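Local structure of uncharacterized protein (Enterococcus faecalis, 3CEX) at residues Lys119-Leu122 with Asp123-Glu127; Pro140-Arg144 with Gln145-Val149; Gln161-Tyr164 with Thr165-Leu168. The protein is of unknown function but belongs to the DinB superfamily, four-helix-bundle proteins whose relatives include probable metal-dependent enzymes. One frame throughout, in Å; residues are numbered along the deposited sequence.

Interaction 1 of 3, residues Lys119-Leu122 with Asp123-Glu127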
ATOM      1  N   LYS A 119       7.878 -12.797   7.447  1.00 30.86           N
ATOM      2  CA  LYS A 119       7.868 -13.859   6.432  1.00 32.09           C
ATOM      3  C   LYS A 119       8.013 -15.244   7.043  1.00 32.31           C
ATOM      4  O   LYS A 119       7.436 -16.208   6.535  1.00 33.28           O
ATOM      5  CB  LYS A 119       8.969 -13.627   5.407  1.00 32.95           C
ATOM      6  CG  LYS A 119       8.717 -12.418   4.517  1.00 34.96           C
ATOM      7  CD  LYS A 119       9.969 -12.065   3.675  1.00 35.62           C
ATOM      8  CE  LYS A 119       9.880 -12.600   2.313  1.00 38.42           C
ATOM      9  NZ  LYS A 119      11.135 -12.340   1.510  1.00 40.62           N
ATOM     10  N   SER A 120       8.808 -15.343   8.107  1.00 31.61           N
ATOM     11  CA  SER A 120       8.941 -16.560   8.874  1.00 32.14           C
ATOM     12  C   SER A 120       7.610 -16.961   9.489  1.00 31.04           C
ATOM     13  O   SER A 120       7.232 -18.107   9.402  1.00 30.13           O
ATOM     14  CB  SER A 120       9.972 -16.396   9.988  1.00 32.32           C
ATOM     15  OG  SER A 120      10.036 -17.575  10.784  1.00 36.45           O
ATOM     16  N   TYR A 121       6.897 -16.008  10.070  1.00 30.44           N
ATOM     17  CA  TYR A 121       5.605 -16.312  10.669  1.00 30.25           C
ATOM     18  C   TYR A 121       4.638 -16.792   9.583  1.00 29.95           C
ATOM     19  O   TYR A 121       3.967 -17.823   9.754  1.00 28.59           O
ATOM     20  CB  TYR A 121       5.026 -15.105  11.435  1.00 30.25           C
ATOM     21  CG  TYR A 121       3.756 -15.446  12.196  1.00 30.58           C
ATOM     22  CD1 TYR A 121       3.810 -16.011  13.463  1.00 32.04           C
ATOM     23  CD2 TYR A 121       2.511 -15.221  11.648  1.00 32.43           C
ATOM     24  CE1 TYR A 121       2.645 -16.347  14.154  1.00 31.96           C
ATOM     25  CE2 TYR A 121       1.340 -15.557  12.336  1.00 30.56           C
ATOM     26  CZ  TYR A 121       1.424 -16.115  13.576  1.00 31.53           C
ATOM     27  OH  TYR A 121       0.274 -16.459  14.221  1.00 32.58           O
ATOM     28  N   LEU A 122       4.602 -16.068   8.465  1.00 29.44           N
ATOM     29  CA  LEU A 122       3.695 -16.381   7.368  1.00 30.62           C
ATOM     30  C   LEU A 122       3.961 -17.778   6.814  1.00 31.51           C
ATOM     31  O   LEU A 122       3.041 -18.487   6.413  1.00 30.67           O
ATOM     32  CB  LEU A 122       3.798 -15.349   6.221  1.00 29.72           C
ATOM     33  CG  LEU A 122       3.086 -14.017   6.507  1.00 31.41           C
ATOM     34  CD1 LEU A 122       3.297 -13.041   5.366  1.00 32.28           C
ATOM     35  CD2 LEU A 122       1.631 -14.242   6.726  1.00 31.55           C
ATOM     36  N   ASP A 123       5.231 -18.140   6.758  1.00 33.48           N
ATOM     37  CA  ASP A 123       5.626 -19.442   6.238  1.00 36.25           C
ATOM     38  C   ASP A 123       5.289 -20.594   7.178  1.00 36.33           C
ATOM     39  O   ASP A 123       5.241 -21.750   6.744  1.00 37.15           O
ATOM     40  CB  ASP A 123       7.118 -19.435   5.946  1.00 37.04           C
ATOM     41  CG  ASP A 123       7.464 -18.626   4.712  1.00 43.47           C
ATOM     42  OD1 ASP A 123       6.573 -18.510   3.816  1.00 50.27           O
ATOM     43  OD2 ASP A 123       8.619 -18.089   4.638  1.00 49.42           O
ATOM     44  N   GLN A 124       5.086 -20.293   8.458  1.00 36.76           N
ATOM     45  CA  GLN A 124       4.858 -21.341   9.456  1.00 37.92           C
ATOM     46  C   GLN A 124       3.421 -21.398   9.979  1.00 37.36           C
ATOM     47  O   GLN A 124       3.012 -22.412  10.532  1.00 36.92           O
ATOM     48  CB  GLN A 124       5.862 -21.215  10.605  1.00 38.25           C
ATOM     49  CG  GLN A 124       7.307 -21.418  10.144  1.00 40.33           C
ATOM     50  CD  GLN A 124       8.323 -21.202  11.255  1.00 41.27           C
ATOM     51  OE1 GLN A 124       9.169 -20.304  11.171  1.00 46.78           O
ATOM     52  NE2 GLN A 124       8.252 -22.023  12.298  1.00 44.13           N
ATOM     53  N   ILE A 125       2.647 -20.338   9.785  1.00 37.46           N
ATOM     54  CA  ILE A 125       1.258 -20.361  10.208  1.00 37.67           C
ATOM     55  C   ILE A 125       0.517 -21.469   9.435  1.00 37.77           C
ATOM     56  O   ILE A 125       0.696 -21.600   8.228  1.00 37.28           O
ATOM     57  CB  ILE A 125       0.582 -18.975  10.022  1.00 38.28           C
ATOM     58  CG1 ILE A 125      -0.705 -18.874  10.852  1.00 39.92           C
ATOM     59  CG2 ILE A 125       0.312 -18.694   8.580  1.00 35.47           C
ATOM     60  CD1 ILE A 125      -0.482 -19.091  12.360  1.00 42.72           C
ATOM     61  N   LYS A 126      -0.267 -22.283  10.153  1.00 37.83           N
ATOM     62  CA  LYS A 126      -1.166 -23.278   9.549  1.00 38.46           C
ATOM     63  C   LYS A 126      -2.498 -22.641   9.196  1.00 38.51           C
ATOM     64  O   LYS A 126      -2.978 -21.734   9.883  1.00 37.64           O
ATOM     65  CB  LYS A 126      -1.365 -24.496  10.479  1.00 38.90           C
ATOM     66  CG  LYS A 126      -0.230 -25.513  10.358  1.00 39.59           C
ATOM     67  CD  LYS A 126      -0.060 -26.392  11.599  1.00 41.48           C
ATOM     68  CE  LYS A 126       0.899 -25.775  12.646  1.00 45.15           C
ATOM     69  NZ  LYS A 126       2.081 -25.015  12.044  1.00 47.07           N
ATOM     70  N   GLU A 127      -3.074 -23.107   8.102  1.00 38.34           N
ATOM     71  CA  GLU A 127      -4.254 -22.499   7.527  1.00 39.59           C
ATOM     72  C   GLU A 127      -5.455 -22.556   8.489  1.00 39.31           C
ATOM     73  O   GLU A 127      -6.318 -21.689   8.471  1.00 39.33           O
ATOM     74  CB  GLU A 127      -4.550 -23.218   6.216  1.00 39.54           C
ATOM     75  CG  GLU A 127      -5.654 -22.630   5.358  1.00 42.19           C
ATOM     76  CD  GLU A 127      -6.176 -23.650   4.351  1.00 42.69           C
ATOM     77  OE1 GLU A 127      -7.423 -23.863   4.299  1.00 44.99           O
ATOM     78  OE2 GLU A 127      -5.321 -24.251   3.640  1.00 46.49           O
TER
HETATM   79  O   HOH W   1       1.777 -20.995   6.003  1.00 42.56           O

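Interaction 2 of 3, residues Pro140-Arg144 with Gln145-Val149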
ATOM      1  N   PRO A 140     -16.851  -7.180  13.980  1.00 42.31           N
ATOM      2  CA  PRO A 140     -16.828  -8.575  14.403  1.00 40.96           C
ATOM      3  C   PRO A 140     -15.478  -8.791  15.082  1.00 40.12           C
ATOM      4  O   PRO A 140     -14.604  -7.912  14.984  1.00 39.52           O
ATOM      5  CB  PRO A 140     -16.922  -9.342  13.082  1.00 41.30           C
ATOM      6  CG  PRO A 140     -16.217  -8.489  12.110  1.00 41.80           C
ATOM      7  CD  PRO A 140     -16.408  -7.032  12.585  1.00 42.57           C
ATOM      8  N   PRO A 141     -15.302  -9.936  15.758  1.00 39.13           N
ATOM      9  CA  PRO A 141     -14.024 -10.215  16.408  1.00 38.06           C
ATOM     10  C   PRO A 141     -12.835 -10.120  15.453  1.00 36.41           C
ATOM     11  O   PRO A 141     -12.963 -10.331  14.232  1.00 36.06           O
ATOM     12  CB  PRO A 141     -14.185 -11.650  16.894  1.00 37.86           C
ATOM     13  CG  PRO A 141     -15.641 -11.843  17.043  1.00 39.16           C
ATOM     14  CD  PRO A 141     -16.286 -11.022  15.981  1.00 38.87           C
ATOM     15  N   VAL A 142     -11.682  -9.777  16.010  1.00 33.26           N
ATOM     16  CA  VAL A 142     -10.464  -9.783  15.244  1.00 31.64           C
ATOM     17  C   VAL A 142      -9.870 -11.194  15.282  1.00 30.28           C
ATOM     18  O   VAL A 142      -9.645 -11.753  16.360  1.00 28.41           O
ATOM     19  CB  VAL A 142      -9.457  -8.792  15.826  1.00 31.80           C
ATOM     20  CG1 VAL A 142      -8.156  -8.824  15.024  1.00 30.04           C
ATOM     21  CG2 VAL A 142     -10.077  -7.387  15.888  1.00 32.67           C
ATOM     22  N   THR A 143      -9.607 -11.734  14.103  1.00 28.79           N
ATOM     23  CA  THR A 143      -8.986 -13.028  13.936  1.00 28.62           C
ATOM     24  C   THR A 143      -7.541 -12.855  13.529  1.00 29.02           C
ATOM     25  O   THR A 143      -7.107 -11.758  13.176  1.00 27.44           O
ATOM     26  CB  THR A 143      -9.667 -13.776  12.791  1.00 29.22           C
ATOM     27  OG1 THR A 143      -9.542 -12.998  11.576  1.00 28.48           O
ATOM     28  CG2 THR A 143     -11.157 -14.048  13.105  1.00 28.18           C
ATOM     29  N   ARG A 144      -6.798 -13.957  13.537  1.00 29.42           N
ATOM     30  CA  ARG A 144      -5.412 -13.939  13.108  1.00 30.10           C
ATOM     31  C   ARG A 144      -5.313 -13.350  11.683  1.00 30.25           C
ATOM     32  O   ARG A 144      -4.422 -12.552  11.382  1.00 28.83           O
ATOM     33  CB  ARG A 144      -4.855 -15.350  13.149  1.00 30.20           C
ATOM     34  CG  ARG A 144      -3.364 -15.475  13.116  1.00 30.98           C
ATOM     35  CD  ARG A 144      -2.959 -16.920  13.421  1.00 32.59           C
ATOM     36  NE  ARG A 144      -3.561 -17.412  14.655  1.00 32.19           N
ATOM     37  CZ  ARG A 144      -3.066 -17.225  15.870  1.00 34.05           C
ATOM     38  NH1 ARG A 144      -1.932 -16.574  16.062  1.00 37.83           N
ATOM     39  NH2 ARG A 144      -3.702 -17.710  16.904  1.00 36.07           N
ATOM     40  N   GLN A 145      -6.250 -13.766  10.838  1.00 30.67           N
ATOM     41  CA  GLN A 145      -6.264 -13.413   9.437  1.00 31.89           C
ATOM     42  C   GLN A 145      -6.406 -11.912   9.243  1.00 30.73           C
ATOM     43  O   GLN A 145      -5.650 -11.315   8.472  1.00 31.11           O
ATOM     44  CB  GLN A 145      -7.415 -14.134   8.748  1.00 31.57           C
ATOM     45  CG  GLN A 145      -7.487 -13.856   7.266  1.00 35.57           C
ATOM     46  CD  GLN A 145      -8.255 -14.934   6.537  1.00 36.08           C
ATOM     47  OE1 GLN A 145      -8.022 -16.122   6.773  1.00 42.52           O
ATOM     48  NE2 GLN A 145      -9.152 -14.533   5.629  1.00 40.71           N
ATOM     49  N   VAL A 146      -7.339 -11.311   9.985  1.00 30.69           N
ATOM     50  CA  VAL A 146      -7.584  -9.865   9.933  1.00 30.75           C
ATOM     51  C   VAL A 146      -6.317  -9.095  10.340  1.00 30.99           C
ATOM     52  O   VAL A 146      -5.914  -8.116   9.703  1.00 29.72           O
ATOM     53  CB  VAL A 146      -8.812  -9.495  10.802  1.00 31.28           C
ATOM     54  CG1 VAL A 146      -8.874  -7.992  11.071  1.00 30.48           C
ATOM     55  CG2 VAL A 146     -10.111  -9.958  10.107  1.00 31.20           C
ATOM     56  N   ARG A 147      -5.630  -9.594  11.364  1.00 30.87           N
ATOM     57  CA  ARG A 147      -4.448  -8.920  11.873  1.00 30.55           C
ATOM     58  C   ARG A 147      -3.302  -9.001  10.858  1.00 29.82           C
ATOM     59  O   ARG A 147      -2.600  -8.010  10.641  1.00 30.09           O
ATOM     60  CB  ARG A 147      -4.094  -9.539  13.206  1.00 31.94           C
ATOM     61  CG  ARG A 147      -2.859  -9.123  13.851  1.00 35.84           C
ATOM     62  CD  ARG A 147      -2.893  -7.691  14.342  1.00 41.32           C
ATOM     63  NE  ARG A 147      -4.166  -7.167  14.840  1.00 43.54           N
ATOM     64  CZ  ARG A 147      -4.564  -7.150  16.111  1.00 43.16           C
ATOM     65  NH1 ARG A 147      -3.861  -7.715  17.071  1.00 46.57           N
ATOM     66  NH2 ARG A 147      -5.709  -6.570  16.417  1.00 44.11           N
ATOM     67  N   LEU A 148      -3.132 -10.167  10.241  1.00 29.97           N
ATOM     68  CA  LEU A 148      -2.151 -10.364   9.182  1.00 29.93           C
ATOM     69  C   LEU A 148      -2.402  -9.483   7.963  1.00 29.36           C
ATOM     70  O   LEU A 148      -1.470  -8.929   7.416  1.00 29.40           O
ATOM     71  CB  LEU A 148      -2.101 -11.834   8.746  1.00 29.92           C
ATOM     72  CG  LEU A 148      -1.481 -12.787   9.797  1.00 31.15           C
ATOM     73  CD1 LEU A 148      -1.634 -14.273   9.417  1.00 31.86           C
ATOM     74  CD2 LEU A 148       0.007 -12.412  10.041  1.00 29.65           C
ATOM     75  N   VAL A 149      -3.645  -9.381   7.526  1.00 29.60           N
ATOM     76  CA  VAL A 149      -3.990  -8.513   6.402  1.00 29.78           C
ATOM     77  C   VAL A 149      -3.726  -7.026   6.745  1.00 30.05           C
ATOM     78  O   VAL A 149      -3.228  -6.245   5.907  1.00 30.14           O
ATOM     79  CB  VAL A 149      -5.449  -8.729   5.966  1.00 30.23           C
ATOM     80  CG1 VAL A 149      -5.885  -7.649   4.968  1.00 29.31           C
ATOM     81  CG2 VAL A 149      -5.660 -10.108   5.367  1.00 29.88           C
TER

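Interaction 3 of 3, residues Gln161-Tyr164 with Thr165-Leu168. With ACY (acetic acid), chain C.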
ATOM      1  N   GLN A 161       3.257   6.245   0.981  1.00 26.20           N
ATOM      2  CA  GLN A 161       3.405   7.576   1.614  1.00 26.35           C
ATOM      3  C   GLN A 161       4.855   8.031   1.606  1.00 25.50           C
ATOM      4  O   GLN A 161       5.147   9.208   1.443  1.00 25.11           O
ATOM      5  CB  GLN A 161       2.812   7.544   3.048  1.00 27.24           C
ATOM      6  CG  GLN A 161       1.302   7.440   3.059  1.00 26.06           C
ATOM      7  CD  GLN A 161       0.686   7.257   4.449  1.00 26.94           C
ATOM      8  OE1 GLN A 161       1.405   7.015   5.421  1.00 28.14           O
ATOM      9  NE2 GLN A 161      -0.649   7.412   4.545  1.00 22.15           N
ATOM     10  N   ALA A 162       5.788   7.108   1.792  1.00 25.77           N
ATOM     11  CA  ALA A 162       7.237   7.466   1.788  1.00 25.49           C
ATOM     12  C   ALA A 162       7.688   8.088   0.481  1.00 24.56           C
ATOM     13  O   ALA A 162       8.512   8.997   0.478  1.00 24.93           O
ATOM     14  CB  ALA A 162       8.101   6.246   2.110  1.00 24.87           C
ATOM     15  N   VAL A 163       7.143   7.606  -0.631  1.00 24.45           N
ATOM     16  CA  VAL A 163       7.412   8.207  -1.947  1.00 23.46           C
ATOM     17  C   VAL A 163       6.998   9.670  -2.008  1.00 23.34           C
ATOM     18  O   VAL A 163       7.738  10.517  -2.510  1.00 22.05           O
ATOM     19  CB  VAL A 163       6.682   7.439  -3.034  1.00 24.35           C
ATOM     20  CG1 VAL A 163       6.779   8.167  -4.363  1.00 22.36           C
ATOM     21  CG2 VAL A 163       7.235   5.998  -3.129  1.00 22.97           C
ATOM     22  N   TYR A 164       5.814   9.961  -1.471  1.00 23.66           N
ATOM     23  CA  TYR A 164       5.289  11.328  -1.416  1.00 23.17           C
ATOM     24  C   TYR A 164       6.116  12.245  -0.517  1.00 23.90           C
ATOM     25  O   TYR A 164       6.426  13.360  -0.900  1.00 22.86           O
ATOM     26  CB  TYR A 164       3.771  11.292  -1.075  1.00 23.56           C
ATOM     27  CG  TYR A 164       2.871  11.232  -2.307  1.00 23.55           C
ATOM     28  CD1 TYR A 164       3.328  10.734  -3.518  1.00 26.73           C
ATOM     29  CD2 TYR A 164       1.569  11.682  -2.267  1.00 24.21           C
ATOM     30  CE1 TYR A 164       2.522  10.717  -4.661  1.00 23.96           C
ATOM     31  CE2 TYR A 164       0.777  11.674  -3.395  1.00 21.79           C
ATOM     32  CZ  TYR A 164       1.265  11.178  -4.592  1.00 22.35           C
ATOM     33  OH  TYR A 164       0.475  11.158  -5.730  1.00 24.49           O
ATOM     34  N   THR A 165       6.449  11.795   0.684  1.00 24.32           N
ATOM     35  CA  THR A 165       7.306  12.590   1.547  1.00 24.31           C
ATOM     36  C   THR A 165       8.642  12.892   0.856  1.00 24.73           C
ATOM     37  O   THR A 165       9.164  14.001   0.941  1.00 25.39           O
ATOM     38  CB  THR A 165       7.621  11.850   2.835  1.00 23.70           C
ATOM     39  OG1 THR A 165       6.429  11.730   3.612  1.00 23.33           O
ATOM     40  CG2 THR A 165       8.689  12.630   3.646  1.00 23.57           C
ATOM     41  N   ARG A 166       9.217  11.892   0.202  1.00 26.05           N
ATOM     42  CA  ARG A 166      10.465  12.075  -0.553  1.00 25.73           C
ATOM     43  C   ARG A 166      10.309  13.177  -1.583  1.00 25.75           C
ATOM     44  O   ARG A 166      11.155  14.081  -1.669  1.00 24.98           O
ATOM     45  CB  ARG A 166      10.884  10.771  -1.250  1.00 26.55           C
ATOM     46  CG  ARG A 166      12.250  10.809  -1.975  1.00 26.72           C
ATOM     47  CD  ARG A 166      12.328   9.757  -3.084  1.00 29.24           C
ATOM     48  NE  ARG A 166      11.516  10.078  -4.255  1.00 34.16           N
ATOM     49  CZ  ARG A 166      10.787   9.204  -4.965  1.00 34.76           C
ATOM     50  NH1 ARG A 166      10.108   9.631  -6.019  1.00 34.84           N
ATOM     51  NH2 ARG A 166      10.722   7.916  -4.638  1.00 37.09           N
ATOM     52  N   ARG A 167       9.238  13.118  -2.362  1.00 25.27           N
ATOM     53  CA  ARG A 167       8.954  14.143  -3.361  1.00 26.18           C
ATOM     54  C   ARG A 167       8.838  15.537  -2.764  1.00 27.03           C
ATOM     55  O   ARG A 167       9.368  16.494  -3.322  1.00 24.71           O
ATOM     56  CB  ARG A 167       7.718  13.788  -4.204  1.00 26.58           C
ATOM     57  CG  ARG A 167       7.941  12.553  -5.089  1.00 27.01           C
ATOM     58  CD  ARG A 167       6.671  12.069  -5.744  1.00 27.60           C
ATOM     59  NE  ARG A 167       6.890  10.907  -6.604  1.00 29.28           N
ATOM     60  CZ  ARG A 167       5.962  10.371  -7.407  1.00 30.97           C
ATOM     61  NH1 ARG A 167       4.752  10.914  -7.513  1.00 31.87           N
ATOM     62  NH2 ARG A 167       6.247   9.300  -8.136  1.00 31.65           N
ATOM     63  N   LEU A 168       8.181  15.639  -1.614  1.00 27.39           N
ATOM     64  CA  LEU A 168       8.039  16.927  -0.938  1.00 27.52           C
ATOM     65  C   LEU A 168       9.349  17.427  -0.377  1.00 28.80           C
ATOM     66  O   LEU A 168       9.596  18.633  -0.353  1.00 28.29           O
ATOM     67  CB  LEU A 168       7.019  16.804   0.207  1.00 28.12           C
ATOM     68  CG  LEU A 168       5.594  16.477  -0.199  1.00 28.96           C
ATOM     69  CD1 LEU A 168       4.753  16.115   0.992  1.00 27.77           C
ATOM     70  CD2 LEU A 168       5.013  17.681  -0.952  1.00 31.72           C
TER
HETATM   71  C   ACY C 301       8.550   6.631  -7.652  1.00 53.11           C
HETATM   72  O   ACY C 301       9.263   5.997  -6.816  1.00 52.70           O
HETATM   73  OXT ACY C 301       8.595   7.885  -7.792  1.00 51.44           O
HETATM   74  CH3 ACY C 301       7.589   5.866  -8.548  1.00 53.23           C

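Interaction 1 of 3, residues Lys119-Leu122 with Asp123-Glu127
Asp123 and Lys119 stand one helical turn apart near the C-terminal end of helix 104-124, one of the long helices of the DinB-type bundle, and the chain leaves the helix within the next few residues. Asp123 N gives a regular i to i+4 bond to Lys119 O (2.9 Å). With its CG beside the backbone N (chi1 -73°), the carboxylate of Asp123 turns back over the same carbonyl, and OD2 comes within 2.9 Å of Lys119 O. Two acceptors face each other there, so the approach is probably tolerated rather than attractive. The Lys119 amine turns elsewhere, to a salt bridge with Asp15.

At Gln124 the helical pattern tightens: its N binds Tyr121 O, the donor standing above the carbonyl plane, while the bond to Ser120 O is weak. The extended side chain lets OE1 reach Ser120 OG (2.9 Å), a weak bond at best, between polar residues suited to this outer side of the helix.

Ile125 N also reaches Tyr121 O (2.8 Å), nearly along the C=O axis, so this one oxygen holds two successive amides. The backbone of Ile125 then swings into an extended conformation (psi 133°), which a beta-branched residue adopts readily. Ile125 CD1 lies against the hydroxyl end of Tyr121, 3.3 Å from Tyr121 OH and 3.7 Å from Tyr121 CZ. The same hydroxyl is hydrogen-bonded to Arg144, so the end of the ring is both packed and polar-bound. A water spans the departing turn, donating to Leu122 O at 2.8 Å and to Ile125 O over a shorter gap whose exact length is doubtful.

Lys126 folds back to give a weak bond from NZ to Gln124 O. Glu127 lies farther along, where its OE1 accepts from Met4 N of the second subunit.

Interaction 2 of 3, residues Pro140-Arg144 with Gln145-Val149
Thr143 holds OG1 between its backbone N and carbonyl carbon (chi1 59°), and this torsion swings the hydroxyl forward to Val146 N. Arg147 is bent at chi2 and chi3, which folds its guanidinium back toward Val142. The first of these meetings is a classic N-cap: Thr143 precedes helix 144-170, and its OG1 accepts from Val146 N at 3.2 Å with an N-H...O angle of 165°. Threonine suits the place because a short side chain can replace the missing carbonyl of a preceding turn. Val146 CG2 also lies 3.4 Å from Thr143 OG1. Backbone bonding then takes over, Thr143 O receiving Arg147 N (3.2 Å) and Arg144 O receiving Leu148 N (2.9 Å). Thr143 N, by contrast, is buried without a partner in the model.

Before the cap, Val142 extends CG1 across the first turn, 3.6 Å from Arg147 NH2 and 4.1 Å from Val146 CG1. The two valines cross at about a right angle, a modest apolar contact between strand and helix, continued by the guanidinium of Arg147 lying obliquely to Val142 CG1.

Gln145 NE2 is hydrogen-bonded to Glu12 of the second subunit. Arg144 uses NH1 for Tyr121 OH and NH2 for a salt bridge to Asp132. Val142 pairs through its backbone with Ile134 and Asp135 in the two-stranded antiparallel sheet, and Leu148 packs against helices 44-62 and 104-124.

Interaction 3 of 3, residues Gln161-Tyr164 with Thr165-Leu168
Gln161 O receives Thr165 N, and Ala162 O receives Arg166 N, both at 3.0 Å, in the alpha-helical ladder near the end of helix 144-170. Alanine is small enough for its place, where Phe21 of helix 8-25 and Leu47 of helix 44-62 close in.

Val163 lies alongside Arg167, whose chain starts beside its backbone N (chi1 -67°) and runs extended to NE. Val163 CG1 rests over one face of the Arg167 guanidinium, 3.5 Å from Arg167 NE, a nitrogen buried without a partner in the model. Val163 O stands 4.1 Å above the centre of the Arg166 guanidinium.

Tyr164 approaches Arg167 obliquely, CE1 to NH1 at 3.6 Å. Its hydroxyl reaches Lys42 N of the second subunit, and Arg167 NH1 reaches Leu40 O of that subunit.

Arg166 bridges to the terminal carboxylate of Lys172 and bonds Thr24. Both arginines also converge on an acetate, probably from the crystallisation liquor: Arg166 NH1 to OXT at 2.9 Å, Arg166 NH2 to O at 3.2 Å, Arg167 NH2 to OXT at 2.8 Å. Two nearly straight bonds to one oxygen are consistent with a site that can accommodate a small anion, though the acetate marks no known ligand.

Followed from the N terminus, the three contacts come in series; none nests in another or crosses it, and each joins residues only a few positions apart and closes no long loop. Interaction 1 lies at the C-terminal end of helix 104-124, and the hairpin that follows leads to interaction 2, which starts helix 144-170. These two meet through Tyr121 and Ile125 on one side and Arg144 and Leu148 on the other, joining the exit of one bundle helix to the entry of the next. Interaction 3 uses the far end of the same last helix, its centre about 29 Å from that of interaction 2. All three have a residue within reach of the second subunit.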